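Local coordinates for protein glycosyl hydrolase family 88 (Pedobacter heparinus, PDB 3WIW) that releases the unsaturated glucuronyl residue from heparin-derived oligosaccharides by hydrolysis, as a heparin-specific unsaturated glucuronyl hydrolase of glycoside hydrolase family 88, at residues A[279-289]-A[329-340]. Numbering follows the deposited sequence.
Sequences MNHPAMPADKI and YFKFAEDILKTL
Lys288 and Ile336 bring the backbones closest, CA to CA 5.6 Å, where the loop 279-289, which leaves the end of helix 265-279 through two type I turns (His281–Met284, Pro285–Lys288), runs beside segment 329-340 of helix 327-340. Phe332, its CG anti to the backbone N (chi1 -163°), stands off the helix with its ring held between the methylenes of Lys288 and Met279. Over the centre of one face lies Lys288 CD, 3.7 Å from the ring centroid, and over the other Met279 CG, also 3.7 Å away, both CH-pi contacts; Met284 CE meets CZ at the ring edge. Met279 bends at chi3 (64°), which sets its CE against Phe332 CB while SD lies 3.6 Å from Tyr329 CD1, in the ring plane, a Met-aromatic contact. In this alpha6/alpha6-barrel the contact ties the loop between helices 265-279 and 306-322 to helix 327-340. Replacing Phe332 by alanine would probably open a gap between Met279 and Lys288, leaving their CG and CD without the ring each lies against. Past the ring, Lys288 NZ makes a long salt bridge to Asp335 OD2 (3.9 Å), an oxygen shared with Lys331. Ile289 and Thr339 meet tip to tip, CG1 to CG2 3.5 Å, beside the Asx turn of Asp287, whose OD1 accepts from Ile289 N and pairs with Arg304.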
ATOM      1  N   MET A 279       4.277 -12.943  11.477  1.00 11.64           N
ATOM      2  CA  MET A 279       4.803 -12.577  12.787  1.00 12.90           C
ATOM      3  C   MET A 279       5.692 -13.666  13.381  1.00 14.04           C
ATOM      4  O   MET A 279       6.662 -13.380  14.077  1.00 16.59           O
ATOM      5  CB  MET A 279       3.655 -12.259  13.746  1.00 13.12           C
ATOM      6  CG  MET A 279       2.914 -10.971  13.369  1.00 13.73           C
ATOM      7  SD  MET A 279       1.343 -10.766  14.238  1.00 15.74           S
ATOM      8  CE  MET A 279       1.897 -10.636  15.928  1.00 17.12           C
ATOM      9  N   ASN A 280       5.357 -14.917  13.101  1.00 14.73           N
ATOM     10  CA  ASN A 280       6.083 -16.044  13.670  1.00 15.95           C
ATOM     11  C   ASN A 280       7.154 -16.585  12.738  1.00 14.26           C
ATOM     12  O   ASN A 280       7.780 -17.600  13.015  1.00 14.76           O
ATOM     13  CB  ASN A 280       5.112 -17.164  14.017  1.00 19.28           C
ATOM     14  CG  ASN A 280       4.075 -16.733  15.018  1.00 24.23           C
ATOM     15  OD1 ASN A 280       4.352 -15.926  15.905  1.00 27.98           O
ATOM     16  ND2 ASN A 280       2.869 -17.264  14.879  1.00 26.94           N
ATOM     17  N   HIS A 281       7.360 -15.917  11.617  1.00 12.97           N
ATOM     18  CA  HIS A 281       8.259 -16.468  10.618  1.00 12.37           C
ATOM     19  C   HIS A 281       9.682 -16.561  11.159  1.00 12.63           C
ATOM     20  O   HIS A 281      10.169 -15.624  11.800  1.00 12.72           O
ATOM     21  CB  HIS A 281       8.258 -15.586   9.379  1.00 12.53           C
ATOM     22  CG  HIS A 281       8.717 -16.301   8.157  1.00 12.73           C
ATOM     23  ND1 HIS A 281      10.038 -16.633   7.941  1.00 13.08           N
ATOM     24  CD2 HIS A 281       8.020 -16.821   7.126  1.00 13.49           C
ATOM     25  CE1 HIS A 281      10.137 -17.283   6.794  1.00 12.89           C
ATOM     26  NE2 HIS A 281       8.928 -17.417   6.284  1.00 13.84           N
ATOM     27  N   PRO A 282      10.371 -17.690  10.892  1.00 13.04           N
ATOM     28  CA  PRO A 282      11.751 -17.866  11.358  1.00 13.54           C
ATOM     29  C   PRO A 282      12.674 -16.766  10.800  1.00 13.91           C
ATOM     30  O   PRO A 282      13.670 -16.407  11.422  1.00 15.43           O
ATOM     31  CB  PRO A 282      12.124 -19.252  10.801  1.00 16.38           C
ATOM     32  CG  PRO A 282      10.803 -19.972  10.712  1.00 18.10           C
ATOM     33  CD  PRO A 282       9.840 -18.919  10.267  1.00 15.23           C
ATOM     34  N   ALA A 283      12.335 -16.227   9.638  1.00 12.13           N
ATOM     35  CA  ALA A 283      13.169 -15.197   9.019  1.00 12.05           C
ATOM     36  C   ALA A 283      12.732 -13.768   9.333  1.00 12.16           C
ATOM     37  O   ALA A 283      13.275 -12.823   8.766  1.00 12.61           O
ATOM     38  CB  ALA A 283      13.252 -15.412   7.514  1.00 13.44           C
ATOM     39  N   MET A 284      11.737 -13.600  10.205  1.00 11.36           N
ATOM     40  CA  MET A 284      11.352 -12.254  10.632  1.00 11.21           C
ATOM     41  C   MET A 284      12.479 -11.725  11.529  1.00 11.63           C
ATOM     42  O   MET A 284      12.807 -12.345  12.561  1.00 13.65           O
ATOM     43  CB  MET A 284      10.043 -12.292  11.403  1.00 13.19           C
ATOM     44  CG  MET A 284       9.687 -10.945  12.008  1.00 13.75           C
ATOM     45  SD  MET A 284       9.421  -9.594  10.830  1.00 15.17           S
ATOM     46  CE  MET A 284       7.904 -10.096  10.091  1.00 15.00           C
ATOM     47  N   PRO A 285      13.122 -10.606  11.137  1.00 10.88           N
ATOM     48  CA  PRO A 285      14.261 -10.151  11.952  1.00 12.10           C
ATOM     49  C   PRO A 285      13.847  -9.637  13.324  1.00 11.55           C
ATOM     50  O   PRO A 285      12.677  -9.281  13.531  1.00 13.51           O
ATOM     51  CB  PRO A 285      14.851  -8.999  11.117  1.00 12.40           C
ATOM     52  CG  PRO A 285      14.397  -9.294   9.697  1.00 12.03           C
ATOM     53  CD  PRO A 285      12.995  -9.828   9.892  1.00 11.41           C
ATOM     54  N   ALA A 286      14.812  -9.567  14.237  1.00 12.63           N
ATOM     55  CA  ALA A 286      14.543  -9.069  15.578  1.00 13.84           C
ATOM     56  C   ALA A 286      13.878  -7.687  15.604  1.00 13.97           C
ATOM     57  O   ALA A 286      13.041  -7.426  16.468  1.00 15.76           O
ATOM     58  CB  ALA A 286      15.807  -9.045  16.401  1.00 16.14           C
ATOM     59  N   ASP A 287      14.261  -6.802  14.686  1.00 12.62           N
ATOM     60  CA  ASP A 287      13.721  -5.440  14.696  1.00 12.32           C
ATOM     61  C   ASP A 287      12.424  -5.320  13.888  1.00 12.06           C
ATOM     62  O   ASP A 287      11.889  -4.226  13.758  1.00 12.62           O
ATOM     63  CB  ASP A 287      14.752  -4.412  14.213  1.00 13.61           C
ATOM     64  CG  ASP A 287      15.157  -4.589  12.763  1.00 13.78           C
ATOM     65  OD1 ASP A 287      14.495  -5.332  12.013  1.00 13.70           O
ATOM     66  OD2 ASP A 287      16.141  -3.937  12.366  1.00 15.12           O
ATOM     67  N   LYS A 288      11.946  -6.435  13.331  1.00 10.95           N
ATOM     68  CA  LYS A 288      10.641  -6.538  12.667  1.00 11.57           C
ATOM     69  C   LYS A 288      10.526  -5.805  11.334  1.00 10.94           C
ATOM     70  O   LYS A 288       9.421  -5.620  10.840  1.00 11.27           O
ATOM     71  CB  LYS A 288       9.503  -6.162  13.628  1.00 13.15           C
ATOM     72  CG  LYS A 288       9.482  -7.097  14.831  1.00 15.83           C
ATOM     73  CD  LYS A 288       8.425  -6.741  15.844  1.00 18.33           C
ATOM     74  CE  LYS A 288       8.377  -7.784  16.926  1.00 20.96           C
ATOM     75  NZ  LYS A 288       9.676  -7.781  17.656  1.00 24.42           N
ATOM     76  N   ILE A 289      11.656  -5.445  10.720  1.00  9.99           N
ATOM     77  CA  ILE A 289      11.629  -4.933   9.360  1.00 10.45           C
ATOM     78  C   ILE A 289      11.985  -6.090   8.427  1.00 10.14           C
ATOM     79  O   ILE A 289      13.101  -6.600   8.486  1.00 10.14           O
ATOM     80  CB  ILE A 289      12.602  -3.770   9.147  1.00 10.06           C
ATOM     81  CG1 ILE A 289      12.482  -2.736  10.265  1.00 11.30           C
ATOM     82  CG2 ILE A 289      12.379  -3.172   7.746  1.00 10.26           C
ATOM     83  CD1 ILE A 289      11.048  -2.201  10.475  1.00 11.99           C
ATOM     84  N   TYR A 329      -1.257  -8.078  17.914  1.00 13.48           N
ATOM     85  CA  TYR A 329      -1.131  -7.354  16.650  1.00 12.18           C
ATOM     86  C   TYR A 329      -0.733  -5.900  16.881  1.00 12.14           C
ATOM     87  O   TYR A 329       0.152  -5.371  16.196  1.00 12.84           O
ATOM     88  CB  TYR A 329      -2.438  -7.420  15.855  1.00 12.19           C
ATOM     89  CG  TYR A 329      -2.910  -8.823  15.590  1.00 12.61           C
ATOM     90  CD1 TYR A 329      -2.043  -9.779  15.051  1.00 12.76           C
ATOM     91  CD2 TYR A 329      -4.222  -9.193  15.855  1.00 14.64           C
ATOM     92  CE1 TYR A 329      -2.479 -11.080  14.793  1.00 14.13           C
ATOM     93  CE2 TYR A 329      -4.671 -10.486  15.604  1.00 15.96           C
ATOM     94  CZ  TYR A 329      -3.794 -11.426  15.065  1.00 15.55           C
ATOM     95  OH  TYR A 329      -4.232 -12.707  14.808  1.00 16.60           O
ATOM     96  N   PHE A 330      -1.385  -5.259  17.843  1.00 13.44           N
ATOM     97  CA  PHE A 330      -1.051  -3.881  18.168  1.00 13.90           C
ATOM     98  C   PHE A 330       0.419  -3.769  18.590  1.00 13.37           C
ATOM     99  O   PHE A 330       1.146  -2.867  18.142  1.00 13.46           O
ATOM    100  CB  PHE A 330      -1.932  -3.369  19.302  1.00 14.51           C
ATOM    101  CG  PHE A 330      -1.603  -1.976  19.704  1.00 15.99           C
ATOM    102  CD1 PHE A 330      -2.147  -0.900  19.020  1.00 17.09           C
ATOM    103  CD2 PHE A 330      -0.707  -1.737  20.735  1.00 17.72           C
ATOM    104  CE1 PHE A 330      -1.827   0.395  19.379  1.00 18.26           C
ATOM    105  CE2 PHE A 330      -0.381  -0.433  21.096  1.00 18.76           C
ATOM    106  CZ  PHE A 330      -0.949   0.621  20.419  1.00 19.03           C
ATOM    107  N   LYS A 331       0.865  -4.668  19.465  1.00 13.67           N
ATOM    108  CA  LYS A 331       2.236  -4.612  19.987  1.00 14.78           C
ATOM    109  C   LYS A 331       3.252  -4.809  18.867  1.00 13.67           C
ATOM    110  O   LYS A 331       4.268  -4.115  18.810  1.00 12.96           O
ATOM    111  CB  LYS A 331       2.436  -5.668  21.090  1.00 17.83           C
ATOM    112  CG  LYS A 331       3.843  -5.766  21.646  1.00 21.88           C
ATOM    113  CD  LYS A 331       4.284  -4.475  22.308  1.00 26.66           C
ATOM    114  CE  LYS A 331       5.533  -4.696  23.178  1.00 30.27           C
ATOM    115  NZ  LYS A 331       6.666  -5.377  22.473  1.00 32.77           N
ATOM    116  N   PHE A 332       2.965  -5.729  17.955  1.00 12.46           N
ATOM    117  CA  PHE A 332       3.890  -6.008  16.860  1.00 12.13           C
ATOM    118  C   PHE A 332       3.989  -4.777  15.961  1.00 12.10           C
ATOM    119  O   PHE A 332       5.086  -4.367  15.577  1.00 12.00           O
ATOM    120  CB  PHE A 332       3.432  -7.259  16.115  1.00 11.84           C
ATOM    121  CG  PHE A 332       4.482  -7.877  15.235  1.00 11.50           C
ATOM    122  CD1 PHE A 332       4.732  -7.369  13.959  1.00 12.12           C
ATOM    123  CD2 PHE A 332       5.196  -8.991  15.664  1.00 13.61           C
ATOM    124  CE1 PHE A 332       5.714  -7.951  13.130  1.00 13.42           C
ATOM    125  CE2 PHE A 332       6.146  -9.585  14.839  1.00 13.01           C
ATOM    126  CZ  PHE A 332       6.421  -9.062  13.571  1.00 13.53           C
ATOM    127  N   ALA A 333       2.846  -4.162  15.648  1.00 11.69           N
ATOM    128  CA  ALA A 333       2.836  -2.940  14.841  1.00 11.45           C
ATOM    129  C   ALA A 333       3.583  -1.808  15.542  1.00 10.91           C
ATOM    130  O   ALA A 333       4.344  -1.082  14.915  1.00 11.50           O
ATOM    131  CB  ALA A 333       1.411  -2.501  14.529  1.00 11.50           C
ATOM    132  N   GLU A 334       3.341  -1.639  16.838  1.00 11.29           N
ATOM    133  CA  GLU A 334       4.033  -0.620  17.611  1.00 12.40           C
ATOM    134  C   GLU A 334       5.550  -0.800  17.538  1.00 13.07           C
ATOM    135  O   GLU A 334       6.302   0.175  17.374  1.00 13.41           O
ATOM    136  CB  GLU A 334       3.547  -0.667  19.056  1.00 13.61           C
ATOM    137  CG  GLU A 334       4.179   0.362  19.964  1.00 15.83           C
ATOM    138  CD  GLU A 334       3.610   0.279  21.366  1.00 18.30           C
ATOM    139  OE1 GLU A 334       2.836   1.175  21.752  1.00 19.42           O
ATOM    140  OE2 GLU A 334       3.935  -0.692  22.085  1.00 20.90           O
ATOM    141  N   ASP A 335       6.010  -2.049  17.657  1.00 12.35           N
ATOM    142  CA  ASP A 335       7.446  -2.337  17.599  1.00 13.33           C
ATOM    143  C   ASP A 335       7.988  -1.984  16.212  1.00 11.87           C
ATOM    144  O   ASP A 335       9.065  -1.396  16.104  1.00 13.45           O
ATOM    145  CB  ASP A 335       7.716  -3.812  17.878  1.00 16.51           C
ATOM    146  CG  ASP A 335       7.498  -4.194  19.332  1.00 21.46           C
ATOM    147  OD1 ASP A 335       7.520  -3.301  20.217  1.00 23.17           O
ATOM    148  OD2 ASP A 335       7.316  -5.409  19.593  1.00 23.51           O
ATOM    149  N   ILE A 336       7.256  -2.319  15.141  1.00 10.44           N
ATOM    150  CA  ILE A 336       7.700  -1.942  13.810  1.00 10.43           C
ATOM    151  C   ILE A 336       7.807  -0.429  13.724  1.00 10.52           C
ATOM    152  O   ILE A 336       8.798   0.104  13.206  1.00 11.68           O
ATOM    153  CB  ILE A 336       6.701  -2.392  12.723  1.00 10.45           C
ATOM    154  CG1 ILE A 336       6.690  -3.920  12.580  1.00 11.16           C
ATOM    155  CG2 ILE A 336       7.042  -1.728  11.399  1.00 10.70           C
ATOM    156  CD1 ILE A 336       5.485  -4.430  11.758  1.00 11.81           C
ATOM    157  N   LEU A 337       6.785   0.279  14.194  1.00 10.55           N
ATOM    158  CA  LEU A 337       6.805   1.732  14.101  1.00 11.18           C
ATOM    159  C   LEU A 337       7.949   2.372  14.883  1.00 12.43           C
ATOM    160  O   LEU A 337       8.530   3.368  14.429  1.00 12.56           O
ATOM    161  CB  LEU A 337       5.456   2.337  14.504  1.00 11.48           C
ATOM    162  CG  LEU A 337       4.291   2.024  13.571  1.00 12.26           C
ATOM    163  CD1 LEU A 337       3.045   2.677  14.146  1.00 13.93           C
ATOM    164  CD2 LEU A 337       4.595   2.523  12.164  1.00 13.80           C
ATOM    165  N   LYS A 338       8.286   1.806  16.039  1.00 12.05           N
ATOM    166  CA  LYS A 338       9.422   2.325  16.777  1.00 13.15           C
ATOM    167  C   LYS A 338      10.716   2.149  15.982  1.00 12.68           C
ATOM    168  O   LYS A 338      11.551   3.048  15.970  1.00 14.11           O
ATOM    169  CB  LYS A 338       9.502   1.685  18.149  1.00 14.61           C
ATOM    170  CG  LYS A 338       8.456   2.250  19.088  1.00 16.53           C
ATOM    171  CD  LYS A 338       8.378   1.483  20.399  1.00 19.62           C
ATOM    172  CE  LYS A 338       7.451   2.189  21.366  1.00 21.11           C
ATOM    173  NZ  LYS A 338       7.367   1.496  22.671  1.00 23.48           N
ATOM    174  N   THR A 339      10.890   1.013  15.308  1.00 11.72           N
ATOM    175  CA  THR A 339      12.065   0.814  14.453  1.00 12.29           C
ATOM    176  C   THR A 339      12.074   1.763  13.248  1.00 11.37           C
ATOM    177  O   THR A 339      13.106   2.386  12.935  1.00 11.55           O
ATOM    178  CB  THR A 339      12.186  -0.657  13.983  1.00 13.66           C
ATOM    179  OG1 THR A 339      12.311  -1.519  15.123  1.00 15.96           O
ATOM    180  CG2 THR A 339      13.420  -0.846  13.093  1.00 14.22           C
ATOM    181  N   LEU A 340      10.938   1.876  12.568  1.00 10.15           N
ATOM    182  CA  LEU A 340      10.841   2.767  11.418  1.00 10.79           C
ATOM    183  C   LEU A 340      11.069   4.225  11.784  1.00 11.12           C
ATOM    184  O   LEU A 340      11.511   5.004  10.942  1.00 11.57           O
ATOM    185  CB  LEU A 340       9.494   2.611  10.703  1.00 10.10           C
ATOM    186  CG  LEU A 340       9.323   1.297   9.944  1.00  8.82           C
ATOM    187  CD1 LEU A 340       7.956   1.349   9.294  1.00  9.83           C
ATOM    188  CD2 LEU A 340      10.389   1.077   8.857  1.00 10.44           C
TER